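Local coordinates for protein L-hydantoinase (Arthrobacter aurescens, PDB 1GKR) that hydrolyses the ring of 5-substituted hydantoins, preferring aryl over alkyl derivatives, as a homotetrameric cyclic amidase with two zinc ions in each subunit, at residues Cys9-Ser14 with Ala20-Lys25; Pro94-Pro99 with Leu107-Gln112; His250-Gln253 with Asp258-Cys261; Leu268-Asp273 with Tyr411-Gly416. One frame throughout, in Å; residues are numbered along the deposited sequence.

In the fold
The four contacts follow one another along the chain, each closing before the next opens. None touches another; their centres lie about 28 to 35 Å apart. Contact 1 is in the hairpin of strands 9-13 and 16-25 near the N-terminus; strand 9-13 also pairs with strand 51-62. Contacts 2 and 3 belong to the TIM barrel of this metallo-dependent hydrolase. Contact 2 joins the loop after strand 87-92 to helix 103-116, and contact 3 packs helix 243-254 on strand 259-263. Contact 4 brings together two loops distant in sequence. The contacts are thus separate packing points spread over the subunit, contact 2 lying nearest the zinc centre.

Contact 1 (Cys9-Ser14 with Ala20-Lys25)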
loop_
_atom_site.group_PDB
_atom_site.type_symbol
_atom_site.label_atom_id
_atom_site.label_comp_id
_atom_site.label_asym_id
_atom_site.label_seq_id
_atom_site.Cartn_x
_atom_site.Cartn_y
_atom_site.Cartn_z
ATOM N N CYS A 9 17.179 14.032 -41.627
ATOM C CA CYS A 9 16.531 14.271 -40.354
ATOM C C CYS A 9 16.999 13.239 -39.369
ATOM O O CYS A 9 17.236 12.095 -39.736
ATOM C CB CYS A 9 15.018 14.105 -40.462
ATOM S SG CYS A 9 14.186 15.145 -41.629
ATOM N N ARG A 10 17.142 13.649 -38.120
ATOM C CA ARG A 10 17.478 12.718 -37.061
ATOM C C ARG A 10 16.132 12.790 -36.342
ATOM O O ARG A 10 15.931 13.540 -35.394
ATOM C CB ARG A 10 18.626 13.241 -36.207
ATOM C CG ARG A 10 19.509 12.128 -35.695
ATOM C CD ARG A 10 20.582 12.647 -34.765
ATOM N NE ARG A 10 21.600 13.394 -35.489
ATOM C CZ ARG A 10 22.536 12.823 -36.239
ATOM N NH1 ARG A 10 22.575 11.498 -36.351
ATOM N NH2 ARG A 10 23.423 13.576 -36.885
ATOM N N LEU A 11 15.198 12.029 -36.889
ATOM C CA LEU A 11 13.814 11.961 -36.451
ATOM C C LEU A 11 13.601 11.331 -35.080
ATOM O O LEU A 11 13.947 10.170 -34.867
ATOM C CB LEU A 11 13.055 11.200 -37.531
ATOM C CG LEU A 11 11.566 10.945 -37.469
ATOM C CD1 LEU A 11 10.822 12.200 -37.043
ATOM C CD2 LEU A 11 11.128 10.494 -38.859
ATOM N N VAL A 12 13.025 12.082 -34.142
ATOM C CA VAL A 12 12.812 11.537 -32.802
ATOM C C VAL A 12 11.366 11.228 -32.434
ATOM O O VAL A 12 10.440 11.986 -32.746
ATOM C CB VAL A 12 13.467 12.441 -31.704
ATOM C CG1 VAL A 12 13.852 13.760 -32.281
ATOM C CG2 VAL A 12 12.547 12.612 -30.518
ATOM N N SER A 13 11.186 10.074 -31.796
ATOM C CA SER A 13 9.877 9.616 -31.351
ATOM C C SER A 13 10.085 9.207 -29.906
ATOM O O SER A 13 11.204 9.273 -29.410
ATOM C CB SER A 13 9.399 8.426 -32.177
ATOM O OG SER A 13 10.180 7.276 -31.902
ATOM N N SER A 14 9.030 8.790 -29.222
ATOM C CA SER A 14 9.188 8.419 -27.825
ATOM C C SER A 14 10.118 7.240 -27.633
ATOM O O SER A 14 10.699 7.085 -26.566
ATOM C CB SER A 14 7.845 8.102 -27.182
ATOM O OG SER A 14 7.248 7.008 -27.837
ATOM N N ALA A 20 16.396 9.396 -41.234
ATOM C CA ALA A 20 15.690 9.270 -42.497
ATOM C C ALA A 20 15.255 10.600 -43.085
ATOM O O ALA A 20 15.562 11.667 -42.555
ATOM C CB ALA A 20 14.486 8.381 -42.321
ATOM N N ASP A 21 14.545 10.519 -44.202
ATOM C CA ASP A 21 14.029 11.698 -44.869
ATOM C C ASP A 21 12.509 11.596 -44.876
ATOM O O ASP A 21 11.945 10.491 -44.969
ATOM C CB ASP A 21 14.528 11.778 -46.313
ATOM C CG ASP A 21 16.026 11.986 -46.411
ATOM O OD1 ASP A 21 16.672 12.258 -45.370
ATOM O OD2 ASP A 21 16.552 11.884 -47.544
ATOM N N ILE A 22 11.846 12.749 -44.793
ATOM C CA ILE A 22 10.393 12.787 -44.790
ATOM C C ILE A 22 9.867 13.382 -46.079
ATOM O O ILE A 22 10.274 14.465 -46.492
ATOM C CB ILE A 22 9.867 13.603 -43.596
ATOM C CG1 ILE A 22 10.408 13.002 -42.300
ATOM C CG2 ILE A 22 8.350 13.580 -43.573
ATOM C CD1 ILE A 22 10.168 13.845 -41.101
ATOM N N LEU A 23 8.973 12.637 -46.715
ATOM C CA LEU A 23 8.348 13.032 -47.972
ATOM C C LEU A 23 6.924 13.396 -47.626
ATOM O O LEU A 23 6.174 12.552 -47.106
ATOM C CB LEU A 23 8.295 11.863 -48.961
ATOM C CG LEU A 23 9.526 11.063 -49.391
ATOM C CD1 LEU A 23 10.257 11.786 -50.491
ATOM C CD2 LEU A 23 10.418 10.805 -48.188
ATOM N N VAL A 24 6.544 14.637 -47.913
ATOM C CA VAL A 24 5.193 15.066 -47.626
ATOM C C VAL A 24 4.423 15.448 -48.877
ATOM O O VAL A 24 4.958 16.056 -49.811
ATOM C CB VAL A 24 5.185 16.223 -46.576
ATOM C CG1 VAL A 24 6.576 16.729 -46.370
ATOM C CG2 VAL A 24 4.244 17.338 -46.997
ATOM N N LYS A 25 3.163 15.034 -48.896
ATOM C CA LYS A 25 2.274 15.335 -49.999
ATOM C C LYS A 25 0.857 15.572 -49.479
ATOM O O LYS A 25 0.353 14.831 -48.630
ATOM C CB LYS A 25 2.275 14.200 -51.021
ATOM C CG LYS A 25 1.367 14.474 -52.193
ATOM C CD LYS A 25 1.666 13.566 -53.366
ATOM C CE LYS A 25 0.878 14.008 -54.600
ATOM N NZ LYS A 25 1.229 13.202 -55.812
#
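Cys9 and Ala20 face each other as an antiparallel hydrogen-bonded pair, their CA atoms 5.5 Å apart. Two backbone bonds make the pair. Cys9 N gives its hydrogen to Ala20 O at 3.0 Å, and Ala20 N returns one to Cys9 O at 3.2 Å. The first donor lies almost on the line of the carbonyl bond, with a C=O...N angle of 161°. The second is tilted from the carbonyl plane.

From this pair the two segments run apart. Strand 9-13 goes on to pair with the earlier part of strand 16-25, Leu11 with Thr18, while 20-25 continues the other way. The short axes stand at 82° and pass 6.2 Å apart at their closest. Ile22 sends its terminal CD1 back toward strand 9-13. There it meets Leu11 CD2 at 4.1 Å and, more loosely, Cys9 SG at 4.3 Å. The Leu11 and Ile22 side chains cross at about a right angle, end methyl against end methyl. Leu11 reaches this point with CG opposite its backbone N (chi1 -178°).

Asp21 bends its carboxylate back toward the start of the other strand. Its OD1 accepts a hydrogen bond from Asn8 N, and its OD2 is hydrogen-bonded to Thr36 OG1. Farther out, Ile22 touches Val29 and Ala20 touches Ile32, both of strand 28-33. Leu11 meets Leu381, and Ala20 also packs on Val383 of a second subunit.

Two backbone bonds set the register at Cys9-Ala20, and a small apolar touch from Ile22 lies beside them. All the touching residues are buried, so the paired bonds satisfy peptide groups that are largely shielded from water.

Contact 2 (Pro94-Pro99 with Leu107-Gln112); sequences PITFPP and LEKKKQ
Lys109 carries this contact from the helix, meeting Thr96 and Pro94 of the loop. The helix is regular here, Lys111 N hydrogen-bonded to Leu107 O at 3.2 Å. Lys109 leaves it toward the loop. Its first two side-chain torsions are extended, and the chain bends at chi3 (-89°) and again at chi4.

The bent end meets Thr96 tip to tip. Lys109 NZ lies 3.5 Å from Thr96 CG2, and Lys109 CE lies 3.7 Å from the same methyl. The ammonium also approaches Pro94 CA, at 4.1 Å from NZ. The touch is therefore packing against carbon. A long, weak ion pair links Lys109 NZ to Glu92 OE1.

Thr96 turns its methyl to the lysine while OG1, anti to the backbone N (chi1 177°), is hydrogen-bonded to Ile64 O. At the end of the segment, Gln112 N is hydrogen-bonded to Glu108 O at 3.0 Å and carries the helix onward.

The Pro94 side chain is about 6 Å from that of His62, a zinc ligand. The arrangement fits a TIM-barrel hydrolase, where a loop following a barrel strand borders the metal centre and leads into the next helix.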
loop_
_atom_site.group_PDB
_atom_site.type_symbol
_atom_site.label_atom_id
_atom_site.label_comp_id
_atom_site.label_asym_id
_atom_site.label_seq_id
_atom_site.Cartn_x
_atom_site.Cartn_y
_atom_site.Cartn_z
ATOM N N PRO A 94 -12.145 26.477 -22.096
ATOM C CA PRO A 94 -13.374 27.238 -22.287
ATOM C C PRO A 94 -13.577 28.377 -21.315
ATOM O O PRO A 94 -14.702 28.814 -21.122
ATOM C CB PRO A 94 -14.432 26.168 -22.129
ATOM C CG PRO A 94 -13.888 25.397 -20.955
ATOM C CD PRO A 94 -12.375 25.354 -21.171
ATOM N N ILE A 95 -12.505 28.847 -20.690
ATOM C CA ILE A 95 -12.626 29.947 -19.737
ATOM C C ILE A 95 -12.483 31.241 -20.517
ATOM O O ILE A 95 -11.371 31.648 -20.862
ATOM C CB ILE A 95 -11.503 29.965 -18.686
ATOM C CG1 ILE A 95 -11.265 28.572 -18.101
ATOM C CG2 ILE A 95 -11.852 30.969 -17.610
ATOM C CD1 ILE A 95 -12.213 28.164 -17.044
ATOM N N THR A 96 -13.602 31.889 -20.789
ATOM C CA THR A 96 -13.590 33.140 -21.531
ATOM C C THR A 96 -14.980 33.729 -21.413
ATOM O O THR A 96 -15.818 33.180 -20.709
ATOM C CB THR A 96 -13.233 32.901 -23.042
ATOM O OG1 THR A 96 -13.297 34.142 -23.744
ATOM C CG2 THR A 96 -14.193 31.931 -23.693
ATOM N N PHE A 97 -15.221 34.861 -22.064
ATOM C CA PHE A 97 -16.556 35.425 -22.027
ATOM C C PHE A 97 -17.000 35.791 -23.420
ATOM O O PHE A 97 -16.306 36.522 -24.129
ATOM C CB PHE A 97 -16.655 36.664 -21.155
ATOM C CG PHE A 97 -18.075 37.083 -20.915
ATOM C CD1 PHE A 97 -18.833 36.479 -19.909
ATOM C CD2 PHE A 97 -18.695 38.012 -21.752
ATOM C CE1 PHE A 97 -20.191 36.789 -19.744
ATOM C CE2 PHE A 97 -20.048 38.332 -21.600
ATOM C CZ PHE A 97 -20.798 37.718 -20.594
ATOM N N PRO A 98 -18.155 35.262 -23.845
ATOM C CA PRO A 98 -18.970 34.366 -23.021
ATOM C C PRO A 98 -18.286 33.011 -22.808
ATOM O O PRO A 98 -17.463 32.581 -23.616
ATOM C CB PRO A 98 -20.254 34.245 -23.825
ATOM C CG PRO A 98 -19.758 34.316 -25.228
ATOM C CD PRO A 98 -18.755 35.443 -25.177
ATOM N N PRO A 99 -18.625 32.320 -21.714
ATOM C CA PRO A 99 -18.061 31.014 -21.370
ATOM C C PRO A 99 -18.413 29.997 -22.430
ATOM O O PRO A 99 -19.544 29.976 -22.899
ATOM C CB PRO A 99 -18.745 30.677 -20.052
ATOM C CG PRO A 99 -19.098 31.999 -19.498
ATOM C CD PRO A 99 -19.600 32.731 -20.699
ATOM N N LEU A 107 -19.951 26.868 -31.089
ATOM C CA LEU A 107 -19.965 27.070 -32.538
ATOM C C LEU A 107 -19.392 28.428 -32.931
ATOM O O LEU A 107 -18.730 28.562 -33.966
ATOM C CB LEU A 107 -21.386 26.967 -33.093
ATOM C CG LEU A 107 -21.909 25.635 -33.627
ATOM C CD1 LEU A 107 -20.801 24.614 -33.730
ATOM C CD2 LEU A 107 -22.986 25.148 -32.710
ATOM N N GLU A 108 -19.652 29.434 -32.102
ATOM C CA GLU A 108 -19.162 30.768 -32.384
ATOM C C GLU A 108 -17.650 30.838 -32.214
ATOM O O GLU A 108 -16.961 31.415 -33.058
ATOM C CB GLU A 108 -19.848 31.795 -31.473
ATOM C CG GLU A 108 -19.595 33.256 -31.851
ATOM C CD GLU A 108 -19.895 33.563 -33.325
ATOM O OE1 GLU A 108 -20.887 33.012 -33.866
ATOM O OE2 GLU A 108 -19.145 34.362 -33.938
ATOM N N LYS A 109 -17.134 30.239 -31.138
ATOM C CA LYS A 109 -15.694 30.254 -30.890
ATOM C C LYS A 109 -14.963 29.504 -32.002
ATOM O O LYS A 109 -13.887 29.908 -32.428
ATOM C CB LYS A 109 -15.360 29.631 -29.528
ATOM C CG LYS A 109 -13.890 29.786 -29.161
ATOM C CD LYS A 109 -13.477 29.017 -27.905
ATOM C CE LYS A 109 -13.669 29.833 -26.657
ATOM N NZ LYS A 109 -12.661 29.469 -25.627
ATOM N N LYS A 110 -15.560 28.423 -32.483
ATOM C CA LYS A 110 -14.957 27.632 -33.542
ATOM C C LYS A 110 -14.827 28.436 -34.830
ATOM O O LYS A 110 -13.814 28.360 -35.537
ATOM C CB LYS A 110 -15.808 26.399 -33.788
ATOM C CG LYS A 110 -15.446 25.600 -35.014
ATOM C CD LYS A 110 -16.299 24.357 -35.013
ATOM C CE LYS A 110 -16.396 23.707 -36.370
ATOM N NZ LYS A 110 -17.383 22.589 -36.271
ATOM N N LYS A 111 -15.871 29.201 -35.124
ATOM C CA LYS A 111 -15.917 30.032 -36.313
ATOM C C LYS A 111 -14.814 31.073 -36.225
ATOM O O LYS A 111 -14.006 31.222 -37.138
ATOM C CB LYS A 111 -17.281 30.700 -36.388
ATOM C CG LYS A 111 -17.555 31.522 -37.627
ATOM C CD LYS A 111 -18.987 32.038 -37.541
ATOM C CE LYS A 111 -19.211 33.311 -38.348
ATOM N NZ LYS A 111 -20.540 33.913 -38.006
ATOM N N GLN A 112 -14.781 31.782 -35.108
ATOM C CA GLN A 112 -13.778 32.809 -34.872
ATOM C C GLN A 112 -12.359 32.258 -34.915
ATOM O O GLN A 112 -11.515 32.737 -35.677
ATOM C CB GLN A 112 -14.022 33.439 -33.509
ATOM C CG GLN A 112 -15.323 34.185 -33.422
ATOM C CD GLN A 112 -15.143 35.630 -33.769
ATOM O OE1 GLN A 112 -14.591 35.968 -34.823
ATOM N NE2 GLN A 112 -15.597 36.509 -32.878
#

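Contact 3 (His250-Gln253 with Asp258-Cys261); sequences HQAQ and DVHC
Helix 243-254 comes close to the start of strand 259-263 here, with the CA atoms of Gln253 and Val259 5.4 Å apart. The main polar link runs from the Gln253 side chain to the strand backbone. Gln253 NE2 donates to Val259 O at 3.0 Å, with a bent N-H...O angle of 139°. The nitrogen lies in the carbonyl plane, while the oxygen sits 23° out of the amide plane.

Gln253 places CG between its backbone N and carbonyl carbon, and the chain then extends across to the strand. The other end of its amide is also engaged: OE1 takes a weak hydrogen bond from His250 ND1, 3.3 Å away. These two contacts limit the rotation of the amide.

Apolar packing lies beside it. Val259 CG2 touches Gln253 CB at 3.8 Å and Ala252 CB at 4.2 Å. His260 meets the amide at nearly a right angle, the planes 82° apart, with ND1 3.9 Å from Gln253 NE2.

On its own segment, His260 NE2 gives a hydrogen bond to Asp258 OD1 at 2.8 Å, close to the ring plane. The same OD1 also forms a salt bridge with Arg234 NH1, so this oxygen is shared by two donors and the carboxylate is probably kept ionised. Ile249 also packs on Val259. This is the helix-to-strand half of a beta-alpha-beta unit in which helix 243-254 links the parallel strands 234-237 and 259-263, as in the TIM barrel of this family.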
loop_
_atom_site.group_PDB
_atom_site.type_symbol
_atom_site.label_atom_id
_atom_site.label_comp_id
_atom_site.label_asym_id
_atom_site.label_seq_id
_atom_site.Cartn_x
_atom_site.Cartn_y
_atom_site.Cartn_z
ATOM N N HIS A 250 -0.236 8.521 -10.308
ATOM C CA HIS A 250 0.498 7.411 -10.896
ATOM C C HIS A 250 0.063 6.084 -10.269
ATOM O O HIS A 250 -0.238 5.115 -10.969
ATOM C CB HIS A 250 1.996 7.597 -10.696
ATOM C CG HIS A 250 2.812 6.637 -11.492
ATOM N ND1 HIS A 250 2.681 6.516 -12.861
ATOM C CD2 HIS A 250 3.722 5.708 -11.116
ATOM C CE1 HIS A 250 3.471 5.548 -13.291
ATOM N NE2 HIS A 250 4.112 5.041 -12.253
ATOM N N GLN A 251 0.028 6.053 -8.942
ATOM C CA GLN A 251 -0.380 4.863 -8.231
ATOM C C GLN A 251 -1.753 4.403 -8.704
ATOM O O GLN A 251 -1.968 3.225 -8.980
ATOM C CB GLN A 251 -0.404 5.141 -6.732
ATOM C CG GLN A 251 -0.916 3.965 -5.916
ATOM C CD GLN A 251 -0.091 2.692 -6.130
ATOM O OE1 GLN A 251 1.101 2.650 -5.799
ATOM N NE2 GLN A 251 -0.722 1.650 -6.687
ATOM N N ALA A 252 -2.683 5.345 -8.815
ATOM C CA ALA A 252 -4.027 5.011 -9.244
ATOM C C ALA A 252 -4.078 4.528 -10.681
ATOM O O ALA A 252 -4.806 3.586 -10.978
ATOM C CB ALA A 252 -4.958 6.202 -9.057
ATOM N N GLN A 253 -3.324 5.147 -11.588
ATOM C CA GLN A 253 -3.405 4.677 -12.972
ATOM C C GLN A 253 -2.770 3.303 -13.013
ATOM O O GLN A 253 -3.214 2.397 -13.727
ATOM C CB GLN A 253 -2.713 5.632 -13.961
ATOM C CG GLN A 253 -1.217 5.564 -14.013
ATOM C CD GLN A 253 -0.629 6.320 -15.199
ATOM O OE1 GLN A 253 0.582 6.335 -15.382
ATOM N NE2 GLN A 253 -1.479 6.949 -16.001
ATOM N N ASP A 258 -8.183 4.893 -15.495
ATOM C CA ASP A 258 -7.866 5.663 -16.699
ATOM C C ASP A 258 -7.661 7.134 -16.313
ATOM O O ASP A 258 -8.384 8.015 -16.755
ATOM C CB ASP A 258 -9.014 5.529 -17.710
ATOM C CG ASP A 258 -8.651 6.055 -19.091
ATOM O OD1 ASP A 258 -7.483 6.455 -19.264
ATOM O OD2 ASP A 258 -9.522 6.066 -20.002
ATOM N N VAL A 259 -6.666 7.392 -15.480
ATOM C CA VAL A 259 -6.386 8.736 -15.021
ATOM C C VAL A 259 -4.967 9.106 -15.406
ATOM O O VAL A 259 -4.112 8.242 -15.477
ATOM C CB VAL A 259 -6.547 8.804 -13.507
ATOM C CG1 VAL A 259 -7.923 8.316 -13.145
ATOM C CG2 VAL A 259 -5.492 7.946 -12.822
ATOM N N HIS A 260 -4.717 10.388 -15.651
ATOM C CA HIS A 260 -3.391 10.830 -16.068
ATOM C C HIS A 260 -2.937 12.111 -15.417
ATOM O O HIS A 260 -3.742 12.926 -14.970
ATOM C CB HIS A 260 -3.394 10.992 -17.565
ATOM C CG HIS A 260 -4.058 9.857 -18.252
ATOM N ND1 HIS A 260 -3.356 8.810 -18.803
ATOM C CD2 HIS A 260 -5.368 9.534 -18.362
ATOM C CE1 HIS A 260 -4.203 7.889 -19.221
ATOM N NE2 HIS A 260 -5.431 8.304 -18.964
ATOM N N CYS A 261 -1.631 12.311 -15.397
ATOM C CA CYS A 261 -1.090 13.488 -14.755
ATOM C C CYS A 261 -0.445 14.505 -15.685
ATOM O O CYS A 261 0.398 14.175 -16.523
ATOM C CB CYS A 261 -0.093 13.046 -13.711
ATOM S SG CYS A 261 0.717 14.394 -12.958
#

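Contact 4 (Leu268-Asp273 with Tyr411-Gly416)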
loop_
_atom_site.group_PDB
_atom_site.type_symbol
_atom_site.label_atom_id
_atom_site.label_comp_id
_atom_site.label_asym_id
_atom_site.label_seq_id
_atom_site.Cartn_x
_atom_site.Cartn_y
_atom_site.Cartn_z
ATOM N N LEU A 268 8.301 23.045 -13.349
ATOM C CA LEU A 268 9.606 22.397 -13.444
ATOM C C LEU A 268 10.764 23.391 -13.469
ATOM O O LEU A 268 11.817 23.128 -12.890
ATOM C CB LEU A 268 9.676 21.519 -14.697
ATOM C CG LEU A 268 8.750 20.302 -14.703
ATOM C CD1 LEU A 268 8.765 19.641 -16.057
ATOM C CD2 LEU A 268 9.194 19.333 -13.650
ATOM N N ASN A 269 10.554 24.537 -14.115
ATOM C CA ASN A 269 11.591 25.554 -14.251
ATOM C C ASN A 269 11.545 26.736 -13.298
ATOM O O ASN A 269 12.299 27.692 -13.471
ATOM C CB ASN A 269 11.598 26.064 -15.686
ATOM C CG ASN A 269 11.876 24.963 -16.674
ATOM O OD1 ASN A 269 13.013 24.516 -16.814
ATOM N ND2 ASN A 269 10.833 24.493 -17.353
ATOM N N ILE A 270 10.662 26.695 -12.304
ATOM C CA ILE A 270 10.579 27.786 -11.338
ATOM C C ILE A 270 10.426 27.190 -9.958
ATOM O O ILE A 270 9.827 26.129 -9.786
ATOM C CB ILE A 270 9.393 28.710 -11.601
ATOM C CG1 ILE A 270 9.442 29.225 -13.031
ATOM C CG2 ILE A 270 9.452 29.900 -10.667
ATOM C CD1 ILE A 270 8.233 30.028 -13.396
ATOM N N THR A 271 10.956 27.890 -8.971
ATOM C CA THR A 271 10.929 27.417 -7.600
ATOM C C THR A 271 10.496 28.519 -6.677
ATOM O O THR A 271 10.552 29.687 -7.047
ATOM C CB THR A 271 12.329 26.947 -7.221
ATOM O OG1 THR A 271 12.452 25.570 -7.570
ATOM C CG2 THR A 271 12.613 27.147 -5.771
ATOM N N THR A 272 10.057 28.165 -5.476
ATOM C CA THR A 272 9.645 29.204 -4.556
ATOM C C THR A 272 10.807 30.130 -4.222
ATOM O O THR A 272 10.575 31.297 -3.916
ATOM C CB THR A 272 9.027 28.650 -3.252
ATOM O OG1 THR A 272 9.903 27.687 -2.655
ATOM C CG2 THR A 272 7.683 28.027 -3.542
ATOM N N ASP A 273 12.057 29.668 -4.277
ATOM C CA ASP A 273 13.090 30.641 -3.971
ATOM C C ASP A 273 13.430 31.557 -5.139
ATOM O O ASP A 273 14.537 32.074 -5.243
ATOM C CB ASP A 273 14.368 30.044 -3.314
ATOM C CG ASP A 273 14.653 28.617 -3.694
ATOM O OD1 ASP A 273 15.150 28.377 -4.812
ATOM O OD2 ASP A 273 14.402 27.732 -2.847
ATOM N N TYR A 411 5.131 39.873 -21.088
ATOM C CA TYR A 411 5.900 39.660 -19.864
ATOM C C TYR A 411 5.971 38.166 -19.584
ATOM O O TYR A 411 5.148 37.400 -20.076
ATOM C CB TYR A 411 5.276 40.411 -18.694
ATOM C CG TYR A 411 3.869 40.003 -18.374
ATOM C CD1 TYR A 411 3.613 38.922 -17.535
ATOM C CD2 TYR A 411 2.788 40.706 -18.899
ATOM C CE1 TYR A 411 2.315 38.551 -17.222
ATOM C CE2 TYR A 411 1.478 40.342 -18.592
ATOM C CZ TYR A 411 1.253 39.264 -17.753
ATOM O OH TYR A 411 -0.030 38.899 -17.447
ATOM N N SER A 412 6.951 37.740 -18.800
ATOM C CA SER A 412 7.095 36.321 -18.541
ATOM C C SER A 412 7.973 36.044 -17.347
ATOM O O SER A 412 8.929 36.772 -17.099
ATOM C CB SER A 412 7.695 35.646 -19.775
ATOM O OG SER A 412 8.262 34.390 -19.451
ATOM N N PRO A 413 7.663 34.973 -16.595
ATOM C CA PRO A 413 8.426 34.567 -15.406
ATOM C C PRO A 413 9.850 34.187 -15.828
ATOM O O PRO A 413 10.786 34.247 -15.038
ATOM C CB PRO A 413 7.670 33.340 -14.901
ATOM C CG PRO A 413 6.327 33.461 -15.509
ATOM C CD PRO A 413 6.575 34.021 -16.863
ATOM N N PHE A 414 9.993 33.799 -17.091
ATOM C CA PHE A 414 11.271 33.367 -17.643
ATOM C C PHE A 414 12.045 34.499 -18.288
ATOM O O PHE A 414 13.150 34.294 -18.785
ATOM C CB PHE A 414 11.040 32.276 -18.692
ATOM C CG PHE A 414 10.199 31.136 -18.200
ATOM C CD1 PHE A 414 10.618 30.359 -17.125
ATOM C CD2 PHE A 414 8.976 30.853 -18.796
ATOM C CE1 PHE A 414 9.831 29.320 -16.649
ATOM C CE2 PHE A 414 8.180 29.814 -18.326
ATOM C CZ PHE A 414 8.608 29.045 -17.251
ATOM N N ASP A 415 11.468 35.693 -18.285
ATOM C CA ASP A 415 12.127 36.831 -18.908
ATOM C C ASP A 415 13.583 36.918 -18.463
ATOM O O ASP A 415 13.890 36.800 -17.275
ATOM C CB ASP A 415 11.367 38.110 -18.559
ATOM C CG ASP A 415 11.685 39.260 -19.493
ATOM O OD1 ASP A 415 11.945 39.037 -20.701
ATOM O OD2 ASP A 415 11.649 40.406 -19.009
ATOM N N GLY A 416 14.478 37.085 -19.435
ATOM C CA GLY A 416 15.894 37.196 -19.136
ATOM C C GLY A 416 16.673 35.897 -19.031
ATOM O O GLY A 416 17.903 35.890 -19.163
#
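Phe414 and Ile270 have the most surface buried here, followed by Asn269. Ile270 lays its longer branch against the ring, CG1 3.6 Å from Phe414 CE1, and its end CD1 reaches Pro413 CB at 3.7 Å. The Ile270 and Phe414 side chains cross at about a right angle. Ile270 CG1 lies opposite the carbonyl carbon (chi1 -55°), and chi2 is extended, which carries CD1 out to Pro413.

Asn269 adds its CB, 3.8 Å from Phe414 CE1. Its amide works elsewhere: ND2 is hydrogen-bonded to Pro265 O, and OD1 makes a weak hydrogen bond with Asn348 ND2. Phe414 thus has two residues of the 268-273 loop at one corner of its ring.

The backbone behind the ring is held by a type I turn from Ser412 to Asp415. Asp415 N is hydrogen-bonded to Ser412 O at 3.0 Å. Ser412 OG accepts from Phe414 N at 3.0 Å, an ST turn that helps hold the backbone from which the phenylalanine ring projects.

Around this apolar patch, Met344 of helix 341-350 touches both Asn269 and Phe414. The contact joins the loop between helices 265-268 and 275-278 to the loop leading into strand 418-428, beside helix 341-350.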